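Side-chain contacts in alpha-1,3-glucanase (Streptomyces thermodiastaticus, PDB 7C7D), which probably hydrolyses alpha-1,3-glucan, cutting alpha-1,3-glucosidic linkages as a thermostable glycoside hydrolase of family GH87: residues S146-G151 against K157-Y162; N164-L169 against G321-H326; S199-Q204 against S266-V271; T298-S303 against Q374-L379. All blocks are in the same frame, centred on the assembly; numbering follows the deposited sequence.

Contact 1 (S146-G151 against K157-Y162); sequences SYVDTG and KTHHFY
V148 and H159 face each other as a single antiparallel, hydrogen-bonded bridge: V148 N gives to H159 O at 2.9 Å, and H159 N returns a bond to V148 O at 3.0 Å. One residue along, Y147 N reaches H160 O from above that carbonyl's plane. Two hydroxyl bonds flank this backbone pairing. S146 OG donates to Y162 O at 3.0 Å, while T158 OG1 donates to the syn lone pair of D149 OD1 at 2.6 Å.

The H159 imidazole lies with one face over V148 O. With chi1 at 55°, its ring turns back along its own segment, where ND1 gives a bond to K157 O, 2.7 Å away and in the carbonyl plane. T150 OG1 sits at the ring edge, 3.2 Å from H159 CE1, buried and without a hydrogen-bond partner. Apolar contacts complete the interface: V148 CG2 packs on H160 CB, and Y147 CE1 meets F161 CD1 at 3.7 Å, their rings oblique.

Both segments belong to the excursion between strands 133-142 and 163-169. Y147 and Y162 lean on S117 of strand 109-117, E86 accepts from the backbone N of H160 and F161, and H160 ND1 reaches N402.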
loop_
_atom_site.group_PDB
_atom_site.type_symbol
_atom_site.label_atom_id
_atom_site.label_comp_id
_atom_site.label_asym_id
_atom_site.label_seq_id
_atom_site.Cartn_x
_atom_site.Cartn_y
_atom_site.Cartn_z
ATOM N N SER A 146 -10.279 12.189 -5.491
ATOM C CA SER A 146 -9.531 11.657 -6.616
ATOM C C SER A 146 -8.994 12.796 -7.475
ATOM O O SER A 146 -9.337 13.965 -7.281
ATOM C CB SER A 146 -10.430 10.739 -7.456
ATOM O OG SER A 146 -10.891 9.634 -6.691
ATOM N N TYR A 147 -8.142 12.434 -8.442
ATOM C CA TYR A 147 -7.559 13.367 -9.408
ATOM C C TYR A 147 -6.595 14.329 -8.726
ATOM O O TYR A 147 -6.901 15.511 -8.506
ATOM C CB TYR A 147 -8.634 14.094 -10.228
ATOM C CG TYR A 147 -9.553 13.134 -10.946
ATOM C CD1 TYR A 147 -9.218 12.618 -12.190
ATOM C CD2 TYR A 147 -10.744 12.724 -10.367
ATOM C CE1 TYR A 147 -10.054 11.721 -12.845
ATOM C CE2 TYR A 147 -11.581 11.828 -11.008
ATOM C CZ TYR A 147 -11.237 11.341 -12.249
ATOM O OH TYR A 147 -12.059 10.450 -12.892
ATOM N N VAL A 148 -5.423 13.805 -8.389
ATOM C CA VAL A 148 -4.421 14.484 -7.583
ATOM C C VAL A 148 -3.235 14.811 -8.474
ATOM O O VAL A 148 -2.716 13.935 -9.177
ATOM C CB VAL A 148 -3.990 13.592 -6.405
ATOM C CG1 VAL A 148 -2.829 14.211 -5.649
ATOM C CG2 VAL A 148 -5.169 13.323 -5.480
ATOM N N ASP A 149 -2.799 16.065 -8.431
ATOM C CA ASP A 149 -1.594 16.508 -9.110
ATOM C C ASP A 149 -0.469 16.668 -8.097
ATOM O O ASP A 149 -0.683 17.169 -6.986
ATOM C CB ASP A 149 -1.829 17.860 -9.783
ATOM C CG ASP A 149 -2.567 17.739 -11.093
ATOM O OD1 ASP A 149 -2.529 16.650 -11.698
ATOM O OD2 ASP A 149 -3.179 18.740 -11.521
ATOM N N THR A 150 0.731 16.235 -8.486
ATOM C CA THR A 150 1.950 16.455 -7.707
ATOM C C THR A 150 3.042 16.931 -8.669
ATOM O O THR A 150 3.976 16.194 -8.988
ATOM C CB THR A 150 2.373 15.191 -6.948
ATOM O OG1 THR A 150 2.611 14.125 -7.877
ATOM C CG2 THR A 150 1.302 14.758 -5.947
ATOM N N GLY A 151 2.913 18.178 -9.131
ATOM C CA GLY A 151 3.829 18.711 -10.127
ATOM C C GLY A 151 5.267 18.818 -9.663
ATOM O O GLY A 151 6.174 18.908 -10.500
ATOM N N LYS A 157 2.406 12.275 -13.283
ATOM C CA LYS A 157 1.249 12.813 -13.982
ATOM C C LYS A 157 0.067 12.808 -13.025
ATOM O O LYS A 157 0.136 12.221 -11.942
ATOM C CB LYS A 157 0.923 11.971 -15.224
ATOM C CG LYS A 157 1.991 12.038 -16.304
ATOM C CD LYS A 157 1.573 11.263 -17.545
ATOM C CE LYS A 157 2.532 11.522 -18.698
ATOM N NZ LYS A 157 3.837 10.836 -18.487
ATOM N N THR A 158 -1.021 13.478 -13.420
ATOM C CA THR A 158 -2.251 13.412 -12.640
ATOM C C THR A 158 -2.574 11.957 -12.344
ATOM O O THR A 158 -2.425 11.081 -13.205
ATOM C CB THR A 158 -3.422 14.027 -13.407
ATOM O OG1 THR A 158 -3.062 15.327 -13.877
ATOM C CG2 THR A 158 -4.641 14.146 -12.496
ATOM N N HIS A 159 -2.989 11.693 -11.112
ATOM C CA HIS A 159 -3.111 10.312 -10.670
ATOM C C HIS A 159 -4.229 10.221 -9.638
ATOM O O HIS A 159 -4.967 11.181 -9.405
ATOM C CB HIS A 159 -1.760 9.773 -10.168
ATOM C CG HIS A 159 -1.131 10.605 -9.092
ATOM N ND1 HIS A 159 -0.358 11.714 -9.363
ATOM C CD2 HIS A 159 -1.152 10.480 -7.743
ATOM C CE1 HIS A 159 0.071 12.236 -8.228
ATOM N NE2 HIS A 159 -0.393 11.506 -7.229
ATOM N N HIS A 160 -4.362 9.044 -9.026
ATOM C CA HIS A 160 -5.329 8.839 -7.948
ATOM C C HIS A 160 -6.765 8.947 -8.471
ATOM O O HIS A 160 -7.593 9.671 -7.919
ATOM C CB HIS A 160 -5.065 9.826 -6.802
ATOM C CG HIS A 160 -5.420 9.321 -5.442
ATOM N ND1 HIS A 160 -4.685 8.357 -4.780
ATOM C CD2 HIS A 160 -6.407 9.691 -4.593
ATOM C CE1 HIS A 160 -5.222 8.142 -3.592
ATOM N NE2 HIS A 160 -6.265 8.942 -3.452
ATOM N N PHE A 161 -7.053 8.226 -9.561
ATOM C CA PHE A 161 -8.352 8.337 -10.219
ATOM C C PHE A 161 -9.454 7.599 -9.477
ATOM O O PHE A 161 -10.634 7.936 -9.640
ATOM C CB PHE A 161 -8.278 7.759 -11.630
ATOM C CG PHE A 161 -7.149 8.307 -12.448
ATOM C CD1 PHE A 161 -6.948 9.676 -12.551
ATOM C CD2 PHE A 161 -6.286 7.455 -13.116
ATOM C CE1 PHE A 161 -5.905 10.175 -13.309
ATOM C CE2 PHE A 161 -5.243 7.949 -13.861
ATOM C CZ PHE A 161 -5.053 9.313 -13.963
ATOM N N TYR A 162 -9.104 6.576 -8.708
ATOM C CA TYR A 162 -10.079 5.712 -8.068
ATOM C C TYR A 162 -10.277 6.121 -6.616
ATOM O O TYR A 162 -9.596 7.002 -6.085
ATOM C CB TYR A 162 -9.653 4.231 -8.183
ATOM C CG TYR A 162 -9.670 3.721 -9.614
ATOM C CD1 TYR A 162 -8.593 3.944 -10.461
ATOM C CD2 TYR A 162 -10.780 3.040 -10.121
ATOM C CE1 TYR A 162 -8.611 3.506 -11.774
ATOM C CE2 TYR A 162 -10.820 2.609 -11.436
ATOM C CZ TYR A 162 -9.728 2.844 -12.255
ATOM O OH TYR A 162 -9.764 2.418 -13.562
#

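Contact 2 (N164-L169 against G321-H326); sequences NTRLLL and GMWIQH
N164 and R166, on strand 163-169, face Q325 and W323, on strand 323-325, across a gap that side chains must fill: the CA atoms of N164 and Q325 are 8.8 Å apart and those of R166 and W323 11.1 Å. One strand belongs to an antiparallel sheet, the other to the parallel beta-helix, so this is packing between two layers and not strand pairing.

Set at chi1 72° and extended from CG to NE, R166 lays its chain over one face of the indole, the two side chains running antiparallel. CD rides 3.8 Å from the centroid of the six-membered ring, a CH-pi contact; CZ stands 4.0 Å from that of the five-membered ring, only 7° off its normal, a cation-pi pair. The guanidinium is tipped 34° from the indole, bringing NH1 to 3.3 Å from W323 CD2.

At the ring's edge, W323 NE1 donates to Q325 OE1, 3.0 Å away; the N-H is straight and in the indole plane, though it meets OE1 from above the amide plane. This steadies the carboxamide, whose NE2 donates to N164 O at 2.9 Å and also to D349, which accepts from N164 N as well. A leucine in place of W323 would probably leave the guanidinium without this indole face, with W267 as its remaining cation-pi partner, and Q325 OE1 without its NE1 donor.

R166 NH2 bonds S266 O, and W267 makes a second cation-pi contact with R166. The chemistry therefore suggests a partly exposed cation held by two aromatic partners and a carbonyl, with the Q325 amide bridging the W323 indole and N164 O beside it.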
loop_
_atom_site.group_PDB
_atom_site.type_symbol
_atom_site.label_atom_id
_atom_site.label_comp_id
_atom_site.label_asym_id
_atom_site.label_seq_id
_atom_site.Cartn_x
_atom_site.Cartn_y
_atom_site.Cartn_z
ATOM N N ASN A 164 -12.531 4.288 -2.853
ATOM C CA ASN A 164 -13.206 3.127 -2.291
ATOM C C ASN A 164 -14.428 3.580 -1.512
ATOM O O ASN A 164 -14.350 4.499 -0.686
ATOM C CB ASN A 164 -12.269 2.308 -1.407
ATOM C CG ASN A 164 -11.265 1.515 -2.222
ATOM O OD1 ASN A 164 -11.476 0.339 -2.508
ATOM N ND2 ASN A 164 -10.179 2.169 -2.629
ATOM N N THR A 165 -15.550 2.931 -1.777
ATOM C CA THR A 165 -16.793 3.218 -1.087
ATOM C C THR A 165 -17.319 1.916 -0.499
ATOM O O THR A 165 -17.185 0.851 -1.110
ATOM C CB THR A 165 -17.796 3.873 -2.050
ATOM O OG1 THR A 165 -18.982 4.223 -1.336
ATOM C CG2 THR A 165 -18.143 2.952 -3.221
ATOM N N ARG A 166 -17.884 1.993 0.704
ATOM C CA ARG A 166 -18.267 0.792 1.432
ATOM C C ARG A 166 -19.696 0.889 1.943
ATOM O O ARG A 166 -20.255 1.976 2.109
ATOM C CB ARG A 166 -17.311 0.497 2.597
ATOM C CG ARG A 166 -17.438 1.453 3.773
ATOM C CD ARG A 166 -16.512 1.058 4.922
ATOM N NE ARG A 166 -16.646 1.966 6.058
ATOM C CZ ARG A 166 -16.085 1.777 7.247
ATOM N NH1 ARG A 166 -15.348 0.700 7.480
ATOM N NH2 ARG A 166 -16.277 2.665 8.215
ATOM N N LEU A 167 -20.269 -0.278 2.227
ATOM C CA LEU A 167 -21.640 -0.357 2.705
ATOM C C LEU A 167 -21.828 -1.686 3.418
ATOM O O LEU A 167 -21.438 -2.733 2.890
ATOM C CB LEU A 167 -22.597 -0.280 1.512
ATOM C CG LEU A 167 -24.090 -0.059 1.727
ATOM C CD1 LEU A 167 -24.331 1.030 2.757
ATOM C CD2 LEU A 167 -24.745 0.292 0.402
ATOM N N LEU A 168 -22.411 -1.642 4.613
ATOM C CA LEU A 168 -22.951 -2.856 5.205
ATOM C C LEU A 168 -24.193 -3.253 4.419
ATOM O O LEU A 168 -25.041 -2.409 4.116
ATOM C CB LEU A 168 -23.324 -2.612 6.669
ATOM C CG LEU A 168 -22.171 -2.389 7.653
ATOM C CD1 LEU A 168 -22.685 -1.861 8.986
ATOM C CD2 LEU A 168 -21.370 -3.666 7.858
ATOM N N LEU A 169 -24.297 -4.536 4.068
ATOM C CA LEU A 169 -25.403 -4.956 3.211
ATOM C C LEU A 169 -26.735 -5.032 3.949
ATOM O O LEU A 169 -27.783 -5.049 3.295
ATOM C CB LEU A 169 -25.091 -6.297 2.544
ATOM C CG LEU A 169 -23.936 -6.294 1.539
ATOM C CD1 LEU A 169 -23.614 -7.714 1.097
ATOM C CD2 LEU A 169 -24.244 -5.410 0.341
ATOM N N GLY A 321 -7.068 -3.488 13.756
ATOM C CA GLY A 321 -8.485 -3.490 13.445
ATOM C C GLY A 321 -9.015 -2.170 12.935
ATOM O O GLY A 321 -10.222 -1.928 13.017
ATOM N N MET A 322 -8.153 -1.311 12.398
ATOM C CA MET A 322 -8.540 0.029 11.986
ATOM C C MET A 322 -8.891 0.079 10.508
ATOM O O MET A 322 -8.423 -0.725 9.700
ATOM C CB MET A 322 -7.399 1.019 12.231
ATOM C CG MET A 322 -6.871 1.044 13.655
ATOM S SD MET A 322 -8.004 1.750 14.869
ATOM C CE MET A 322 -8.189 3.417 14.240
ATOM N N TRP A 323 -9.708 1.075 10.162
ATOM C CA TRP A 323 -9.982 1.452 8.780
ATOM C C TRP A 323 -9.522 2.896 8.633
ATOM O O TRP A 323 -10.094 3.791 9.264
ATOM C CB TRP A 323 -11.480 1.354 8.519
ATOM C CG TRP A 323 -11.911 1.703 7.141
ATOM C CD1 TRP A 323 -12.012 2.954 6.589
ATOM C CD2 TRP A 323 -12.344 0.784 6.138
ATOM N NE1 TRP A 323 -12.463 2.859 5.292
ATOM C CE2 TRP A 323 -12.676 1.537 4.994
ATOM C CE3 TRP A 323 -12.471 -0.610 6.090
ATOM C CZ2 TRP A 323 -13.147 0.944 3.822
ATOM C CZ3 TRP A 323 -12.932 -1.195 4.926
ATOM C CH2 TRP A 323 -13.258 -0.419 3.807
ATOM N N ILE A 324 -8.492 3.120 7.819
ATOM C CA ILE A 324 -7.856 4.427 7.673
ATOM C C ILE A 324 -8.011 4.842 6.220
ATOM O O ILE A 324 -7.625 4.085 5.320
ATOM C CB ILE A 324 -6.367 4.358 8.046
ATOM C CG1 ILE A 324 -6.177 3.783 9.453
ATOM C CG2 ILE A 324 -5.696 5.719 7.888
ATOM C CD1 ILE A 324 -6.875 4.539 10.546
ATOM N N GLN A 325 -8.589 6.021 5.982
ATOM C CA GLN A 325 -8.939 6.385 4.619
ATOM C C GLN A 325 -8.979 7.901 4.459
ATOM O O GLN A 325 -9.334 8.626 5.387
ATOM C CB GLN A 325 -10.305 5.781 4.263
ATOM C CG GLN A 325 -10.728 5.976 2.831
ATOM C CD GLN A 325 -12.086 5.363 2.530
ATOM O OE1 GLN A 325 -12.906 5.147 3.434
ATOM N NE2 GLN A 325 -12.330 5.078 1.258
ATOM N N HIS A 326 -8.653 8.370 3.249
ATOM C CA HIS A 326 -8.829 9.787 2.886
ATOM C C HIS A 326 -7.990 10.708 3.767
ATOM O O HIS A 326 -8.448 11.764 4.215
ATOM C CB HIS A 326 -10.296 10.221 2.859
ATOM C CG HIS A 326 -11.108 9.531 1.811
ATOM N ND1 HIS A 326 -12.476 9.385 1.905
ATOM C CD2 HIS A 326 -10.744 8.938 0.648
ATOM C CE1 HIS A 326 -12.919 8.728 0.846
ATOM N NE2 HIS A 326 -11.889 8.447 0.068
#

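Contact 3 (S199-Q204 against S266-V271); sequences SAAAGQ and SWYSVV
The hydroxyl of Y268 donates to S199 O at 2.8 Å, coming in 28° out of the carbonyl plane. S199 O in turn lies at the edge of the phenol ring, in its plane, 3.2 Å from CE2.

The chain then climbs from the ring's edge onto its face. A201 N is 3.5 Å from Y268 CE2, and the A201 methyl settles over the middle of the ring: CB is 3.8 Å from the centroid and 11° off the normal, a CH-pi contact. Chi1 of Y268, at -55°, sets CG opposite its own carbonyl carbon and sends the ring from just before strand 269-272 up to the passing loop. Substituting a serine for Y268 would probably leave S199 O without this donor and A201 CB without a surface to lie on, so that this part of the loop is less firmly held.

Segment 199-204 lies in the connection from strand 188-196 to strand 209-210, thus between the antiparallel sheet and the beta-helix. A backbone bond between A202 and A264 also holds it, and Y268 further touches L168. One neutral hydrogen bond and one methyl-aromatic contact tie this exposed linker down, a modest surface clasp involving no charged group.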
loop_
_atom_site.group_PDB
_atom_site.type_symbol
_atom_site.label_atom_id
_atom_site.label_comp_id
_atom_site.label_asym_id
_atom_site.label_seq_id
_atom_site.Cartn_x
_atom_site.Cartn_y
_atom_site.Cartn_z
ATOM N N SER A 199 -18.082 -8.563 11.781
ATOM C CA SER A 199 -18.750 -8.949 13.011
ATOM C C SER A 199 -19.755 -7.880 13.429
ATOM O O SER A 199 -19.651 -6.707 13.055
ATOM C CB SER A 199 -17.719 -9.110 14.124
ATOM O OG SER A 199 -17.062 -10.356 14.024
ATOM N N ALA A 200 -20.738 -8.296 14.220
ATOM C CA ALA A 200 -21.642 -7.335 14.829
ATOM C C ALA A 200 -20.855 -6.370 15.715
ATOM O O ALA A 200 -19.741 -6.662 16.163
ATOM C CB ALA A 200 -22.710 -8.059 15.652
ATOM N N ALA A 201 -21.441 -5.200 15.949
ATOM C CA ALA A 201 -20.797 -4.203 16.792
ATOM C C ALA A 201 -20.504 -4.788 18.168
ATOM O O ALA A 201 -21.359 -5.443 18.770
ATOM C CB ALA A 201 -21.699 -2.977 16.919
ATOM N N ALA A 202 -19.286 -4.570 18.655
ATOM C CA ALA A 202 -18.888 -5.092 19.951
ATOM C C ALA A 202 -19.482 -4.251 21.075
ATOM O O ALA A 202 -19.851 -3.088 20.891
ATOM C CB ALA A 202 -17.365 -5.106 20.080
ATOM N N GLY A 203 -19.576 -4.864 22.261
ATOM C CA GLY A 203 -20.061 -4.163 23.428
ATOM C C GLY A 203 -18.954 -3.472 24.206
ATOM O O GLY A 203 -17.778 -3.811 24.095
ATOM N N GLN A 204 -19.356 -2.500 25.015
ATOM C CA GLN A 204 -18.393 -1.709 25.769
ATOM C C GLN A 204 -17.712 -2.572 26.828
ATOM O O GLN A 204 -18.399 -3.221 27.625
ATOM C CB GLN A 204 -19.106 -0.541 26.441
ATOM C CG GLN A 204 -18.229 0.216 27.409
ATOM C CD GLN A 204 -18.869 1.489 27.919
ATOM O OE1 GLN A 204 -20.053 1.739 27.696
ATOM N NE2 GLN A 204 -18.081 2.307 28.604
ATOM N N SER A 266 -14.472 -1.115 13.102
ATOM C CA SER A 266 -14.201 -0.022 12.180
ATOM C C SER A 266 -15.350 0.270 11.222
ATOM O O SER A 266 -15.286 1.275 10.505
ATOM C CB SER A 266 -12.925 -0.314 11.397
ATOM O OG SER A 266 -13.125 -1.433 10.557
ATOM N N TRP A 267 -16.380 -0.571 11.170
ATOM C CA TRP A 267 -17.573 -0.265 10.395
ATOM C C TRP A 267 -18.650 0.416 11.227
ATOM O O TRP A 267 -19.687 0.794 10.676
ATOM C CB TRP A 267 -18.134 -1.532 9.736
ATOM C CG TRP A 267 -17.225 -2.083 8.670
ATOM C CD1 TRP A 267 -15.969 -2.603 8.847
ATOM C CD2 TRP A 267 -17.494 -2.160 7.264
ATOM N NE1 TRP A 267 -15.448 -3.001 7.639
ATOM C CE2 TRP A 267 -16.363 -2.744 6.654
ATOM C CE3 TRP A 267 -18.582 -1.799 6.461
ATOM C CZ2 TRP A 267 -16.291 -2.979 5.281
ATOM C CZ3 TRP A 267 -18.506 -2.032 5.090
ATOM C CH2 TRP A 267 -17.368 -2.617 4.517
ATOM N N TYR A 268 -18.421 0.601 12.524
ATOM C CA TYR A 268 -19.423 1.153 13.433
ATOM C C TYR A 268 -18.973 2.417 14.144
ATOM O O TYR A 268 -19.762 3.358 14.271
ATOM C CB TYR A 268 -19.812 0.106 14.484
ATOM C CG TYR A 268 -20.281 -1.190 13.883
ATOM C CD1 TYR A 268 -21.525 -1.290 13.275
ATOM C CD2 TYR A 268 -19.471 -2.315 13.908
ATOM C CE1 TYR A 268 -21.953 -2.482 12.718
ATOM C CE2 TYR A 268 -19.888 -3.505 13.354
ATOM C CZ TYR A 268 -21.129 -3.584 12.761
ATOM O OH TYR A 268 -21.540 -4.776 12.207
ATOM N N SER A 269 -17.739 2.452 14.643
ATOM C CA SER A 269 -17.202 3.612 15.346
ATOM C C SER A 269 -16.303 4.366 14.379
ATOM O O SER A 269 -15.196 3.916 14.077
ATOM C CB SER A 269 -16.424 3.169 16.582
ATOM O OG SER A 269 -17.231 2.369 17.433
ATOM N N VAL A 270 -16.766 5.521 13.908
ATOM C CA VAL A 270 -16.135 6.210 12.787
ATOM C C VAL A 270 -15.742 7.616 13.221
ATOM O O VAL A 270 -16.609 8.438 13.543
ATOM C CB VAL A 270 -17.049 6.242 11.552
ATOM C CG1 VAL A 270 -16.346 6.949 10.404
ATOM C CG2 VAL A 270 -17.438 4.824 11.147
ATOM N N VAL A 271 -14.440 7.888 13.233
ATOM C CA VAL A 271 -13.896 9.217 13.490
ATOM C C VAL A 271 -13.646 9.892 12.151
ATOM O O VAL A 271 -13.026 9.303 11.252
ATOM C CB VAL A 271 -12.592 9.121 14.300
ATOM C CG1 VAL A 271 -11.829 10.445 14.261
ATOM C CG2 VAL A 271 -12.864 8.664 15.732
#

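Contact 4 (T298-S303 against Q374-L379); sequences TERVDS and QGDDAL
The guanidinium of R300 takes its partners round its rim, close to its plane. D302 OD1 lies beside NE, water 1 beside NH1, and OD2 of D376 across the end formed by NH1 and NH2. Both terminal nitrogens grip that one oxygen: NH1 is 2.8 Å from OD2 and NH2 is 3.0 Å from it. The D376 carboxylate is turned 67° from the guanidinium, so the two are not coplanar; NH1 uses the anti lone pair of OD2, whereas NH2 comes from above the carboxylate plane.

Chi1 of R300 is -177° and its chain runs extended to NE, carrying the charged end across to segment 374-379. NE closes a second salt bridge within its own segment, 2.9 Å to the syn lone pair of D302 OD1. The other oxygen of D376, OD1, accepts from D377 N at 2.8 Å, which helps fix the carboxylate's rotation. Water 1 donates to G375 O at 2.7 Å and reaches R300 NH1 by a weak bond.

W152 also touches R300, and Y410 and N405 hold D377. R300, D302 and D376 thus form a salt-bridge network between two loops of a right-handed parallel beta-helix, the pectate lyase-like fold, with segment 374-379 leading into strand 379-382.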
loop_
_atom_site.group_PDB
_atom_site.type_symbol
_atom_site.label_atom_id
_atom_site.label_comp_id
_atom_site.label_asym_id
_atom_site.label_seq_id
_atom_site.Cartn_x
_atom_site.Cartn_y
_atom_site.Cartn_z
ATOM N N THR A 298 -7.936 15.749 0.011
ATOM C CA THR A 298 -8.129 15.622 -1.426
ATOM C C THR A 298 -6.885 16.002 -2.212
ATOM O O THR A 298 -6.912 15.990 -3.448
ATOM C CB THR A 298 -9.314 16.481 -1.887
ATOM O OG1 THR A 298 -8.950 17.859 -1.784
ATOM C CG2 THR A 298 -10.539 16.231 -1.015
ATOM N N GLU A 299 -5.793 16.330 -1.534
ATOM C CA GLU A 299 -4.584 16.772 -2.200
ATOM C C GLU A 299 -3.401 16.298 -1.376
ATOM O O GLU A 299 -3.559 15.779 -0.272
ATOM C CB GLU A 299 -4.560 18.292 -2.332
ATOM C CG GLU A 299 -4.654 18.986 -1.001
ATOM C CD GLU A 299 -5.175 20.394 -1.117
ATOM O OE1 GLU A 299 -4.952 21.035 -2.167
ATOM O OE2 GLU A 299 -5.816 20.851 -0.155
ATOM N N ARG A 300 -2.207 16.498 -1.918
ATOM C CA ARG A 300 -0.973 16.162 -1.223
ATOM C C ARG A 300 -0.226 17.455 -0.926
ATOM O O ARG A 300 0.336 18.077 -1.835
ATOM C CB ARG A 300 -0.126 15.205 -2.053
ATOM C CG ARG A 300 1.122 14.777 -1.337
ATOM C CD ARG A 300 1.916 13.855 -2.195
ATOM N NE ARG A 300 3.181 13.523 -1.568
ATOM C CZ ARG A 300 3.941 12.508 -1.952
ATOM N NH1 ARG A 300 3.554 11.739 -2.960
ATOM N NH2 ARG A 300 5.080 12.267 -1.326
ATOM N N VAL A 301 -0.240 17.863 0.337
ATOM C CA VAL A 301 0.494 19.026 0.822
ATOM C C VAL A 301 1.611 18.485 1.705
ATOM O O VAL A 301 1.381 18.105 2.859
ATOM C CB VAL A 301 -0.410 19.998 1.590
ATOM C CG1 VAL A 301 0.364 21.253 1.986
ATOM C CG2 VAL A 301 -1.634 20.366 0.758
ATOM N N ASP A 302 2.831 18.436 1.166
ATOM C CA ASP A 302 3.896 17.717 1.855
ATOM C C ASP A 302 4.212 18.328 3.214
ATOM O O ASP A 302 4.565 17.600 4.149
ATOM C CB ASP A 302 5.140 17.619 0.970
ATOM C CG ASP A 302 5.057 16.464 -0.015
ATOM O OD1 ASP A 302 4.216 15.562 0.198
ATOM O OD2 ASP A 302 5.835 16.451 -0.994
ATOM N N SER A 303 4.043 19.642 3.356
ATOM C CA SER A 303 4.360 20.335 4.600
ATOM C C SER A 303 3.245 20.268 5.639
ATOM O O SER A 303 3.432 20.778 6.750
ATOM C CB SER A 303 4.698 21.801 4.313
ATOM O OG SER A 303 3.609 22.460 3.683
ATOM N N GLN A 374 -2.621 4.060 -2.507
ATOM C CA GLN A 374 -1.726 5.041 -1.916
ATOM C C GLN A 374 -1.185 5.939 -3.020
ATOM O O GLN A 374 -1.123 5.542 -4.184
ATOM C CB GLN A 374 -0.571 4.337 -1.195
ATOM C CG GLN A 374 -0.916 3.843 0.198
ATOM C CD GLN A 374 -2.187 3.012 0.237
ATOM O OE1 GLN A 374 -2.213 1.865 -0.233
ATOM N NE2 GLN A 374 -3.255 3.577 0.799
ATOM N N GLY A 375 -0.802 7.162 -2.655
ATOM C CA GLY A 375 -0.297 8.120 -3.620
ATOM C C GLY A 375 1.208 8.155 -3.774
ATOM O O GLY A 375 1.740 9.049 -4.437
ATOM N N ASP A 376 1.914 7.220 -3.158
ATOM C CA ASP A 376 3.364 7.114 -3.178
ATOM C C ASP A 376 3.646 5.748 -2.560
ATOM O O ASP A 376 2.720 4.939 -2.456
ATOM C CB ASP A 376 3.958 8.264 -2.364
ATOM C CG ASP A 376 5.358 8.649 -2.808
ATOM O OD1 ASP A 376 6.231 7.763 -2.893
ATOM O OD2 ASP A 376 5.592 9.850 -3.066
ATOM N N ASP A 377 4.873 5.487 -2.123
ATOM C CA ASP A 377 5.245 4.198 -1.536
ATOM C C ASP A 377 4.164 3.717 -0.579
ATOM O O ASP A 377 3.818 4.414 0.377
ATOM C CB ASP A 377 6.539 4.357 -0.739
ATOM C CG ASP A 377 7.746 4.651 -1.596
ATOM O OD1 ASP A 377 7.853 4.127 -2.720
ATOM O OD2 ASP A 377 8.622 5.396 -1.107
ATOM N N ALA A 378 3.641 2.507 -0.799
ATOM C CA ALA A 378 2.562 2.059 0.078
ATOM C C ALA A 378 3.067 1.858 1.498
ATOM O O ALA A 378 2.479 2.379 2.456
ATOM C CB ALA A 378 1.883 0.801 -0.465
ATOM N N LEU A 379 4.174 1.124 1.646
ATOM C CA LEU A 379 4.893 0.979 2.905
ATOM C C LEU A 379 6.336 1.375 2.660
ATOM O O LEU A 379 6.950 0.904 1.697
ATOM C CB LEU A 379 4.862 -0.469 3.404
ATOM C CG LEU A 379 3.498 -1.058 3.745
ATOM C CD1 LEU A 379 3.681 -2.511 4.197
ATOM C CD2 LEU A 379 2.803 -0.251 4.826
HETATM O O HOH W 1 0.594 11.489 -4.632
#

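How the contacts relate
Contact 1 closes first along the chain, within the N-terminal antiparallel part, and contact 2 opens on the strand that follows. Contact 3 is nested inside the long loop closed by contact 2, while contacts 2 and 4 interleave. Two neighbouring pairs emerge. Contacts 2 and 3 have centres 12 Å apart and meet through S266 and W267; contacts 1 and 4, centres 10 Å apart, meet where V148 and T150 pack on segment 298-303. Contacts 1 and 3 lie farthest apart, about 32 Å between centres. Contact 2 and the junction of contacts 1 and 4 join the antiparallel part to the beta-helix, while contact 3 ties down the linker between them, consistent with one catalytic unit.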